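Local coordinates for CT296 (Chlamydia trachomatis, PDB 3QH6), which is of unknown function but resembles Fe(II) 2-oxoglutarate-dependent enzymes in structure, at residues L26-C32 and I71-L77; V98-I104 and F137-D143; S112-S118 and D143-R149. All coordinates share one frame; numbering follows the deposited sequence. Where two conformers were deposited one is given.

Interaction 1 of 3, residues L26-C32 and I71-L77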
loop_
_atom_site.group_PDB
_atom_site.type_symbol
_atom_site.label_atom_id
_atom_site.label_comp_id
_atom_site.label_asym_id
_atom_site.label_seq_id
_atom_site.Cartn_x
_atom_site.Cartn_y
_atom_site.Cartn_z
ATOM N N LEU A 26 4.566 -5.021 -6.680
ATOM C CA LEU A 26 5.113 -3.841 -6.018
ATOM C C LEU A 26 6.019 -4.242 -4.852
ATOM O O LEU A 26 7.086 -3.666 -4.661
ATOM C CB LEU A 26 3.971 -2.943 -5.531
ATOM C CG LEU A 26 4.326 -1.588 -4.904
ATOM C CD1 LEU A 26 5.136 -0.739 -5.869
ATOM C CD2 LEU A 26 3.060 -0.846 -4.493
ATOM N N ALA A 27 5.580 -5.235 -4.081
ATOM C CA ALA A 27 6.287 -5.685 -2.890
ATOM C C ALA A 27 6.520 -7.195 -3.005
ATOM O O ALA A 27 5.669 -7.889 -3.562
ATOM C CB ALA A 27 5.465 -5.368 -1.659
ATOM N N PRO A 28 7.666 -7.699 -2.486
ATOM C CA PRO A 28 7.982 -9.130 -2.571
ATOM C C PRO A 28 6.880 -9.960 -1.948
ATOM O O PRO A 28 6.459 -9.685 -0.830
ATOM C CB PRO A 28 9.267 -9.265 -1.748
ATOM C CG PRO A 28 9.871 -7.903 -1.722
ATOM C CD PRO A 28 8.688 -6.966 -1.715
ATOM N N VAL A 29 6.426 -10.971 -2.668
ATOM C CA VAL A 29 5.302 -11.779 -2.214
ATOM C C VAL A 29 5.567 -12.483 -0.883
ATOM O O VAL A 29 4.645 -12.669 -0.093
ATOM C CB VAL A 29 4.905 -12.804 -3.296
ATOM C CG1 VAL A 29 4.062 -13.940 -2.694
ATOM C CG2 VAL A 29 4.180 -12.098 -4.436
ATOM N N SER A 30 6.823 -12.870 -0.628
ATOM C CA SER A 30 7.186 -13.573 0.604
ATOM C C SER A 30 7.140 -12.663 1.826
ATOM O O SER A 30 6.738 -13.080 2.907
ATOM C CB SER A 30 8.579 -14.197 0.475
ATOM O OG SER A 30 9.497 -13.271 -0.086
ATOM N N ASP A 31 7.560 -11.416 1.655
ATOM C CA ASP A 31 7.405 -10.420 2.708
ATOM C C ASP A 31 5.932 -10.140 3.018
ATOM O O ASP A 31 5.580 -9.942 4.178
ATOM C CB ASP A 31 8.097 -9.111 2.327
ATOM C CG ASP A 31 9.614 -9.239 2.331
ATOM O OD1 ASP A 31 10.131 -10.178 2.991
ATOM O OD2 ASP A 31 10.281 -8.402 1.681
ATOM N N CYS A 32 5.081 -10.116 2.000
ATOM C CA CYS A 32 3.646 -9.906 2.259
ATOM C C CYS A 32 2.991 -11.046 3.042
ATOM O O CYS A 32 2.278 -10.795 4.002
ATOM C CB CYS A 32 2.871 -9.646 0.973
ATOM S SG CYS A 32 3.394 -8.148 0.181
ATOM N N ILE A 71 8.514 -3.165 5.169
ATOM C CA ILE A 71 8.052 -3.188 3.777
ATOM C C ILE A 71 8.034 -1.773 3.210
ATOM O O ILE A 71 8.462 -1.540 2.088
ATOM C CB ILE A 71 6.680 -3.836 3.655
ATOM C CG1 ILE A 71 6.819 -5.350 3.848
ATOM C CG2 ILE A 71 6.068 -3.517 2.268
ATOM C CD1 ILE A 71 5.567 -6.139 3.532
ATOM N N VAL A 72 7.542 -0.820 3.993
ATOM C CA VAL A 72 7.444 0.567 3.502
ATOM C C VAL A 72 8.841 1.041 3.118
ATOM O O VAL A 72 9.068 1.590 2.034
ATOM C CB VAL A 72 6.865 1.503 4.601
ATOM C CG1 VAL A 72 7.113 2.964 4.243
ATOM C CG2 VAL A 72 5.403 1.212 4.816
ATOM N N LYS A 73 9.797 0.796 4.004
ATOM C CA LYS A 73 11.155 1.304 3.805
ATOM C C LYS A 73 11.955 0.522 2.753
ATOM O O LYS A 73 12.721 1.105 1.999
ATOM C CB LYS A 73 11.923 1.235 5.124
ATOM C CG LYS A 73 11.331 2.114 6.241
ATOM C CD LYS A 73 11.487 3.580 5.903
ATOM C CE LYS A 73 11.382 4.445 7.140
ATOM N NZ LYS A 73 9.976 4.673 7.520
ATOM N N ARG A 74 11.825 -0.790 2.744
ATOM C CA ARG A 74 12.663 -1.591 1.856
ATOM C C ARG A 74 12.102 -1.619 0.453
ATOM O O ARG A 74 12.832 -1.896 -0.497
ATOM C CB ARG A 74 12.825 -3.017 2.377
ATOM C CG ARG A 74 13.508 -3.091 3.757
ATOM C CD ARG A 74 13.505 -4.514 4.292
ATOM N NE ARG A 74 14.345 -5.384 3.461
ATOM C CZ ARG A 74 14.175 -6.688 3.322
ATOM N NH1 ARG A 74 13.160 -7.286 3.919
ATOM N NH2 ARG A 74 15.027 -7.393 2.575
ATOM N N VAL A 75 10.812 -1.344 0.312
ATOM C CA VAL A 75 10.232 -1.230 -1.036
ATOM C C VAL A 75 10.212 0.249 -1.460
ATOM O O VAL A 75 9.941 0.559 -2.606
ATOM C CB VAL A 75 8.840 -1.889 -1.091
ATOM C CG1 VAL A 75 8.248 -1.802 -2.483
ATOM C CG2 VAL A 75 8.978 -3.360 -0.670
ATOM N N ARG A 76 10.547 1.145 -0.525
ATOM C CA ARG A 76 10.608 2.601 -0.777
ATOM C C ARG A 76 9.251 3.201 -1.139
ATOM O O ARG A 76 9.175 4.176 -1.897
ATOM C CB ARG A 76 11.642 2.955 -1.861
ATOM C CG ARG A 76 13.000 2.333 -1.597
ATOM C CD ARG A 76 13.997 2.702 -2.672
ATOM N NE ARG A 76 14.357 4.112 -2.674
ATOM C CZ ARG A 76 13.874 5.030 -3.518
ATOM N NH1 ARG A 76 12.982 4.703 -4.445
ATOM N NH2 ARG A 76 14.294 6.293 -3.433
ATOM N N LEU A 77 8.190 2.631 -0.579
ATOM C CA LEU A 77 6.842 3.147 -0.774
ATOM C C LEU A 77 6.714 4.616 -0.382
ATOM O O LEU A 77 5.952 5.345 -1.007
ATOM C CB LEU A 77 5.821 2.351 0.055
ATOM C CG LEU A 77 5.694 0.878 -0.314
ATOM C CD1 LEU A 77 4.560 0.224 0.461
ATOM C CD2 LEU A 77 5.473 0.722 -1.841
#
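Val-75, near the C-terminal end of helix 66-75, packs against the loop Leu-26 to Pro-28 that leads into helix 29-42. The contact belongs to the helical layer on one side of the antiparallel sheet of this cupin-clan fold. Helix 66-75 ends in a Schellman motif. Arg-76 is its C-prime residue, and Leu-77 N bonds to Val-72 O at 2.9 Å. This lets the chain turn at once into helix 77-85. Val-75 CG1 sits close against Leu-26 O, at 3.1 Å; CG2 lies 3.8 Å from Pro-28 CD and also meets the methyl of Ala-27. Leu-26 and Leu-77 meet through their CD2 methyls, 3.9 Å apart, with the side chains crossing at a slant. Leu-26 CG stands anti to its own N (chi1 -175°), and this turns the branch toward helix 77-85. On the sheet side, Ala-27 and Ile-71 both rest on Leu-115. Ile-71 reaches to the first turn of helix 29-42, its CD1 3.9 Å from Asp-31 O. At the outer margin, Asp-31 and Arg-74 form a long salt bridge. The carboxylate and guanidinium planes are 55° apart, no N-H points at the oxygen, and Asp-31 OD2 lies 3.8 Å from Arg-74 NH1.

Interaction 2 of 3, residues V98-I104 and F137-D143; sequences VQKQEEI and FDWGAGD
Trp-139 and Gln-99 supply the hydrogen bonds between these two loops. The indole NE1 of Trp-139 donates to Gln-99 O at 3.0 Å. The bond is bent, with an angle of 141° at the hydrogen, and the donor sits above the carbonyl plane instead of on a lone pair. The side chain of Gln-99 starts away from the other loop and folds back at chi2 (53°), which brings its amide to the turn at Gly-140 to Asp-143. There Gln-99 NE2 makes a weak bond to Ala-141 O, 2.8 Å long. The turn is a type I beta turn, closed by Asp-143 N to Gly-140 O.

Further bonds lie within each loop. Glu-103 OE1 accepts from two backbone donors, Gln-99 N at 2.9 Å and Lys-100 N at 3.2 Å. In the other loop, Asp-138 OD1 accepts from the backbone N-H of Trp-139 and lies over one face of that indole, offset toward the rim.

Apolar contacts gather at the CZ2-CH2 side of the six-membered ring. Val-98 CG2 is 3.8 Å from Trp-139 CZ2. Ile-104 CD1 meets the ring edge in plane, 4.0 Å from Trp-139 CH2. Gln-101 CB also lies near CH2. Beyond these loops, Trp-139 touches Leu-114 and Ala-145, which places the indole against the sheet.

The tryptophan of the loop entering strand 145-151 thus packs against the loop leaving strand 91-98. Such loops beside an antiparallel sheet are consistent with the double-stranded beta-helix of the cupin clan.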
loop_
_atom_site.group_PDB
_atom_site.type_symbol
_atom_site.label_atom_id
_atom_site.label_comp_id
_atom_site.label_asym_id
_atom_site.label_seq_id
_atom_site.Cartn_x
_atom_site.Cartn_y
_atom_site.Cartn_z
ATOM N N VAL A 98 -7.184 -4.805 6.320
ATOM C CA VAL A 98 -8.596 -4.961 5.932
ATOM C C VAL A 98 -8.836 -6.322 5.269
ATOM O O VAL A 98 -7.965 -6.844 4.560
ATOM C CB VAL A 98 -9.067 -3.842 4.976
ATOM C CG1 VAL A 98 -9.028 -2.469 5.664
ATOM C CG2 VAL A 98 -8.236 -3.823 3.728
ATOM N N GLN A 99 -10.010 -6.891 5.527
ATOM C CA GLN A 99 -10.465 -8.107 4.855
ATOM C C GLN A 99 -11.276 -7.771 3.573
ATOM O O GLN A 99 -11.282 -8.536 2.611
ATOM C CB GLN A 99 -11.312 -8.944 5.831
ATOM C CG GLN A 99 -12.318 -9.871 5.175
ATOM C CD GLN A 99 -11.692 -10.773 4.128
ATOM O OE1 GLN A 99 -10.642 -11.378 4.359
ATOM N NE2 GLN A 99 -12.329 -10.857 2.961
ATOM N N LYS A 100 -11.948 -6.627 3.565
ATOM C CA LYS A 100 -12.870 -6.250 2.476
ATOM C C LYS A 100 -12.605 -4.808 2.040
ATOM O O LYS A 100 -12.249 -3.966 2.872
ATOM C CB LYS A 100 -14.315 -6.354 2.974
ATOM C CG LYS A 100 -14.581 -7.549 3.875
ATOM C CD LYS A 100 -16.040 -7.634 4.293
ATOM C CE LYS A 100 -16.413 -9.052 4.708
ATOM N NZ LYS A 100 -16.325 -10.005 3.564
ATOM N N GLN A 101 -12.819 -4.488 0.766
ATOM C CA GLN A 101 -12.455 -3.153 0.290
ATOM C C GLN A 101 -13.377 -2.073 0.855
ATOM O O GLN A 101 -13.002 -0.903 0.899
ATOM C CB GLN A 101 -12.391 -3.071 -1.239
ATOM C CG GLN A 101 -13.707 -2.996 -1.964
ATOM C CD GLN A 101 -13.521 -2.508 -3.393
ATOM O OE1 GLN A 101 -12.855 -3.158 -4.199
ATOM N NE2 GLN A 101 -14.077 -1.338 -3.699
ATOM N N GLU A 102 -14.567 -2.475 1.301
ATOM C CA GLU A 102 -15.541 -1.554 1.849
ATOM C C GLU A 102 -15.043 -0.934 3.149
ATOM O O GLU A 102 -15.595 0.061 3.638
ATOM C CB GLU A 102 -16.858 -2.294 2.107
ATOM C CG GLU A 102 -17.628 -2.677 0.837
ATOM C CD GLU A 102 -17.052 -3.901 0.118
ATOM O OE1 GLU A 102 -16.292 -4.680 0.738
ATOM O OE2 GLU A 102 -17.363 -4.084 -1.080
ATOM N N GLU A 103 -13.992 -1.529 3.709
ATOM C CA GLU A 103 -13.466 -1.106 5.008
ATOM C C GLU A 103 -12.514 0.075 4.833
ATOM O O GLU A 103 -12.143 0.766 5.791
ATOM C CB GLU A 103 -12.786 -2.304 5.693
ATOM C CG GLU A 103 -13.805 -3.328 6.225
ATOM C CD GLU A 103 -13.179 -4.621 6.714
ATOM O OE1 GLU A 103 -12.033 -4.932 6.319
ATOM O OE2 GLU A 103 -13.843 -5.332 7.499
ATOM N N ILE A 104 -12.149 0.332 3.589
ATOM C CA ILE A 104 -11.223 1.407 3.262
ATOM C C ILE A 104 -12.013 2.684 3.114
ATOM O O ILE A 104 -12.627 2.924 2.066
ATOM C CB ILE A 104 -10.528 1.124 1.913
ATOM C CG1 ILE A 104 -9.874 -0.256 1.936
ATOM C CG2 ILE A 104 -9.519 2.229 1.582
ATOM C CD1 ILE A 104 -9.264 -0.649 0.599
ATOM N N PHE A 137 -9.194 -2.290 -8.354
ATOM C CA PHE A 137 -8.547 -3.436 -7.712
ATOM C C PHE A 137 -9.401 -4.074 -6.622
ATOM O O PHE A 137 -10.010 -3.385 -5.795
ATOM C CB PHE A 137 -7.191 -3.023 -7.103
ATOM C CG PHE A 137 -6.439 -4.182 -6.478
ATOM C CD1 PHE A 137 -5.789 -5.110 -7.274
ATOM C CD2 PHE A 137 -6.402 -4.349 -5.098
ATOM C CE1 PHE A 137 -5.111 -6.196 -6.700
ATOM C CE2 PHE A 137 -5.731 -5.439 -4.514
ATOM C CZ PHE A 137 -5.080 -6.361 -5.327
ATOM N N ASP A 138 -9.405 -5.394 -6.606
ATOM C CA ASP A 138 -10.086 -6.126 -5.553
ATOM C C ASP A 138 -9.457 -7.509 -5.397
ATOM O O ASP A 138 -8.729 -7.982 -6.285
ATOM C CB ASP A 138 -11.582 -6.241 -5.860
ATOM C CG ASP A 138 -12.448 -6.201 -4.600
ATOM O OD1 ASP A 138 -11.943 -6.519 -3.498
ATOM O OD2 ASP A 138 -13.642 -5.843 -4.709
ATOM N N TRP A 139 -9.740 -8.148 -4.263
ATOM C CA TRP A 139 -9.157 -9.442 -3.909
ATOM C C TRP A 139 -10.242 -10.388 -3.383
ATOM O O TRP A 139 -11.293 -9.941 -2.947
ATOM C CB TRP A 139 -8.052 -9.239 -2.859
ATOM C CG TRP A 139 -8.503 -8.513 -1.579
ATOM C CD1 TRP A 139 -8.873 -9.094 -0.399
ATOM C CD2 TRP A 139 -8.594 -7.087 -1.367
ATOM N NE1 TRP A 139 -9.203 -8.124 0.527
ATOM C CE2 TRP A 139 -9.039 -6.889 -0.043
ATOM C CE3 TRP A 139 -8.353 -5.965 -2.176
ATOM C CZ2 TRP A 139 -9.252 -5.611 0.499
ATOM C CZ3 TRP A 139 -8.571 -4.692 -1.636
ATOM C CH2 TRP A 139 -9.010 -4.531 -0.312
ATOM N N GLY A 140 -9.981 -11.690 -3.424
ATOM C CA GLY A 140 -10.971 -12.692 -3.066
ATOM C C GLY A 140 -11.311 -12.680 -1.593
ATOM O O GLY A 140 -10.546 -12.169 -0.781
ATOM N N ALA A 141 -12.461 -13.246 -1.247
ATOM C CA ALA A 141 -12.960 -13.197 0.126
ATOM C C ALA A 141 -11.997 -13.847 1.112
ATOM O O ALA A 141 -12.047 -13.574 2.306
ATOM C CB ALA A 141 -14.336 -13.862 0.217
ATOM N N GLY A 142 -11.123 -14.715 0.620
ATOM C CA GLY A 142 -10.162 -15.371 1.488
ATOM C C GLY A 142 -8.920 -14.544 1.799
ATOM O O GLY A 142 -8.102 -14.945 2.625
ATOM N N ASP A 143 -8.774 -13.390 1.151
ATOM C CA ASP A 143 -7.493 -12.685 1.150
ATOM C C ASP A 143 -7.598 -11.385 1.914
ATOM O O ASP A 143 -8.692 -10.932 2.210
ATOM C CB ASP A 143 -7.039 -12.388 -0.275
ATOM C CG ASP A 143 -6.974 -13.633 -1.147
ATOM O OD1 ASP A 143 -6.753 -14.730 -0.593
ATOM O OD2 ASP A 143 -7.147 -13.507 -2.384
#

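Interaction 3 of 3, residues S112-S118 and D143-R149; sequences SVLLCLS and DTAIILR
Strands 112-116 and 145-149 run antiparallel, at 163° between their directions, and pair in regular register from Ser-112 with Arg-149 to Cys-116 with Ala-145. They are neighbouring inner strands of the five-stranded antiparallel sheet of this cupin-clan fold. Val-113 with Leu-148 and Leu-115 with Ile-146 are the hydrogen-bonded pairs. The bond from Leu-115 N to Ile-146 O is nearly straight (2.9 Å, 176°). Just past the strand ends, one more backbone bond runs from Leu-117 N to Thr-144 O at 3.0 Å.

Side chains alternate between the two faces. On the face of Leu-115 and Ile-146, Ile-146 CG2 meets Leu-117 CD2 at 4.0 Å. Leu-117 also packs on helix 29-42. On the face of Leu-114 and Ile-147, both branch methyls of Leu-114 touch the methyl of Ala-145, with Leu-114 CD2 to Ala-145 CB at 3.8 Å.

Polar groups finish both ends. Ser-118 OG accepts from Thr-144 N at 3.2 Å. The hydroxyls of Ser-118 and Thr-144 both bond to Glu-36 of helix 29-42, so this carboxylate joins the two segments. Ser-118 N is buried without a partner in the model. At the opposite end, Arg-149 bends at chi2 (-63°) and folds back over its own strand. Its NH2 bonds to Leu-105 O. Arg-149 NH1 donates to Ser-112 OG at 2.9 Å, with the oxygen in the guanidinium plane.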
loop_
_atom_site.group_PDB
_atom_site.type_symbol
_atom_site.label_atom_id
_atom_site.label_comp_id
_atom_site.label_asym_id
_atom_site.label_seq_id
_atom_site.Cartn_x
_atom_site.Cartn_y
_atom_site.Cartn_z
ATOM N N SER A 112 -2.380 7.401 -0.429
ATOM C CA SER A 112 -2.486 6.085 0.209
ATOM C C SER A 112 -1.866 4.975 -0.657
ATOM O O SER A 112 -1.747 5.109 -1.883
ATOM C CB SER A 112 -3.957 5.765 0.522
ATOM O OG SER A 112 -4.517 6.724 1.409
ATOM N N VAL A 113 -1.514 3.852 -0.034
ATOM C CA VAL A 113 -1.134 2.687 -0.816
ATOM C C VAL A 113 -1.895 1.505 -0.286
ATOM O O VAL A 113 -1.875 1.237 0.912
ATOM C CB VAL A 113 0.379 2.399 -0.727
ATOM C CG1 VAL A 113 0.707 1.028 -1.400
ATOM C CG2 VAL A 113 1.152 3.522 -1.373
ATOM N N LEU A 114 -2.588 0.806 -1.169
ATOM C CA LEU A 114 -3.263 -0.426 -0.779
ATOM C C LEU A 114 -2.331 -1.530 -1.228
ATOM O O LEU A 114 -2.028 -1.633 -2.397
ATOM C CB LEU A 114 -4.638 -0.526 -1.476
ATOM C CG LEU A 114 -5.522 -1.765 -1.247
ATOM C CD1 LEU A 114 -4.847 -3.052 -1.719
ATOM C CD2 LEU A 114 -5.898 -1.879 0.190
ATOM N N LEU A 115 -1.851 -2.339 -0.299
ATOM C CA LEU A 115 -0.965 -3.438 -0.668
ATOM C C LEU A 115 -1.655 -4.755 -0.387
ATOM O O LEU A 115 -2.063 -5.008 0.730
ATOM C CB LEU A 115 0.314 -3.312 0.140
ATOM C CG LEU A 115 1.436 -4.310 -0.101
ATOM C CD1 LEU A 115 1.988 -4.266 -1.533
ATOM C CD2 LEU A 115 2.506 -3.962 0.878
ATOM N N CYS A 116 -1.821 -5.588 -1.400
ATOM C CA CYS A 116 -2.495 -6.871 -1.189
ATOM C C CYS A 116 -1.493 -7.879 -0.556
ATOM O O CYS A 116 -0.336 -7.970 -1.002
ATOM C CB CYS A 116 -3.089 -7.370 -2.497
ATOM S SG CYS A 116 -3.926 -8.952 -2.312
ATOM N N LEU A 117 -1.921 -8.589 0.499
ATOM C CA LEU A 117 -1.012 -9.406 1.321
ATOM C C LEU A 117 -1.061 -10.892 0.963
ATOM O O LEU A 117 -0.119 -11.625 1.258
ATOM C CB LEU A 117 -1.306 -9.249 2.834
ATOM C CG LEU A 117 -1.043 -7.872 3.454
ATOM C CD1 LEU A 117 -1.261 -7.914 4.959
ATOM C CD2 LEU A 117 0.372 -7.377 3.136
ATOM N N SER A 118 -2.159 -11.340 0.356
ATOM C CA SER A 118 -2.336 -12.762 0.108
ATOM C C SER A 118 -3.183 -13.061 -1.129
ATOM O O SER A 118 -3.816 -12.167 -1.712
ATOM C CB SER A 118 -2.976 -13.423 1.330
ATOM O OG SER A 118 -4.321 -13.002 1.483
ATOM N N ASP A 143 -8.774 -13.390 1.151
ATOM C CA ASP A 143 -7.493 -12.685 1.150
ATOM C C ASP A 143 -7.598 -11.385 1.914
ATOM O O ASP A 143 -8.692 -10.932 2.210
ATOM C CB ASP A 143 -7.039 -12.388 -0.275
ATOM C CG ASP A 143 -6.974 -13.633 -1.147
ATOM O OD1 ASP A 143 -6.753 -14.730 -0.593
ATOM O OD2 ASP A 143 -7.147 -13.507 -2.384
ATOM N N THR A 144 -6.462 -10.766 2.226
ATOM C CA THR A 144 -6.502 -9.496 2.932
ATOM C C THR A 144 -5.533 -8.485 2.324
ATOM O O THR A 144 -4.749 -8.792 1.431
ATOM C CB THR A 144 -6.160 -9.650 4.445
ATOM O OG1 THR A 144 -4.759 -9.926 4.602
ATOM C CG2 THR A 144 -6.988 -10.756 5.095
ATOM N N ALA A 145 -5.599 -7.262 2.819
ATOM C CA ALA A 145 -4.762 -6.207 2.308
ATOM C C ALA A 145 -4.484 -5.249 3.442
ATOM O O ALA A 145 -5.130 -5.304 4.496
ATOM C CB ALA A 145 -5.462 -5.495 1.146
ATOM N N ILE A 146 -3.510 -4.376 3.241
ATOM C CA ILE A 146 -3.240 -3.347 4.240
ATOM C C ILE A 146 -3.229 -1.994 3.537
ATOM O O ILE A 146 -2.652 -1.848 2.459
ATOM C CB ILE A 146 -1.924 -3.621 5.041
ATOM C CG1 ILE A 146 -1.753 -2.602 6.182
ATOM C CG2 ILE A 146 -0.647 -3.648 4.138
ATOM C CD1 ILE A 146 -0.603 -2.983 7.101
ATOM N N ILE A 147 -3.971 -1.033 4.090
ATOM C CA ILE A 147 -3.972 0.298 3.534
ATOM C C ILE A 147 -3.003 1.129 4.352
ATOM O O ILE A 147 -3.018 1.091 5.578
ATOM C CB ILE A 147 -5.392 0.940 3.518
ATOM C CG1 ILE A 147 -5.309 2.333 2.902
ATOM C CG2 ILE A 147 -6.022 0.982 4.913
ATOM C CD1 ILE A 147 -5.379 2.303 1.366
ATOM N N LEU A 148 -2.142 1.849 3.651
ATOM C CA LEU A 148 -1.058 2.604 4.266
ATOM C C LEU A 148 -1.310 4.053 3.934
ATOM O O LEU A 148 -1.484 4.375 2.771
ATOM C CB LEU A 148 0.274 2.182 3.627
ATOM C CG LEU A 148 0.604 0.688 3.794
ATOM C CD1 LEU A 148 1.769 0.305 2.882
ATOM C CD2 LEU A 148 0.915 0.394 5.251
ATOM N N ARG A 149 -1.329 4.923 4.937
ATOM C CA ARG A 149 -1.604 6.320 4.702
ATOM C C ARG A 149 -0.329 7.124 4.829
ATOM O O ARG A 149 0.298 7.115 5.884
ATOM C CB ARG A 149 -2.632 6.837 5.731
ATOM C CG ARG A 149 -3.876 5.974 5.905
ATOM C CD ARG A 149 -4.691 5.895 4.602
ATOM N NE ARG A 149 -6.000 5.303 4.882
ATOM C CZ ARG A 149 -7.014 5.277 4.038
ATOM N NH1 ARG A 149 -6.881 5.823 2.840
ATOM N NH2 ARG A 149 -8.177 4.725 4.409
#

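Overall arrangement
From the N terminus, interaction 1 comes first: it closes the loop from 26-32 to 71-77, bringing the start of helix 29-42 to the end of helix 66-75. Interactions 2 and 3 follow and cross, their segments alternating. Interaction 2 brings the loop after strand 91-98 to the one before strand 145-151. Interaction 3 pairs strands 111-116 and 145-151. The two share Asp-143. Leu-115 and Leu-148 touch residues of interaction 1, while Leu-114 and Cys-116 touch those of interaction 2. These lie on opposite faces of the sheet, so the helical layer is on one and the loops on the other. Interactions 1 and 2 do not meet, their nearest atoms being about 10 Å apart.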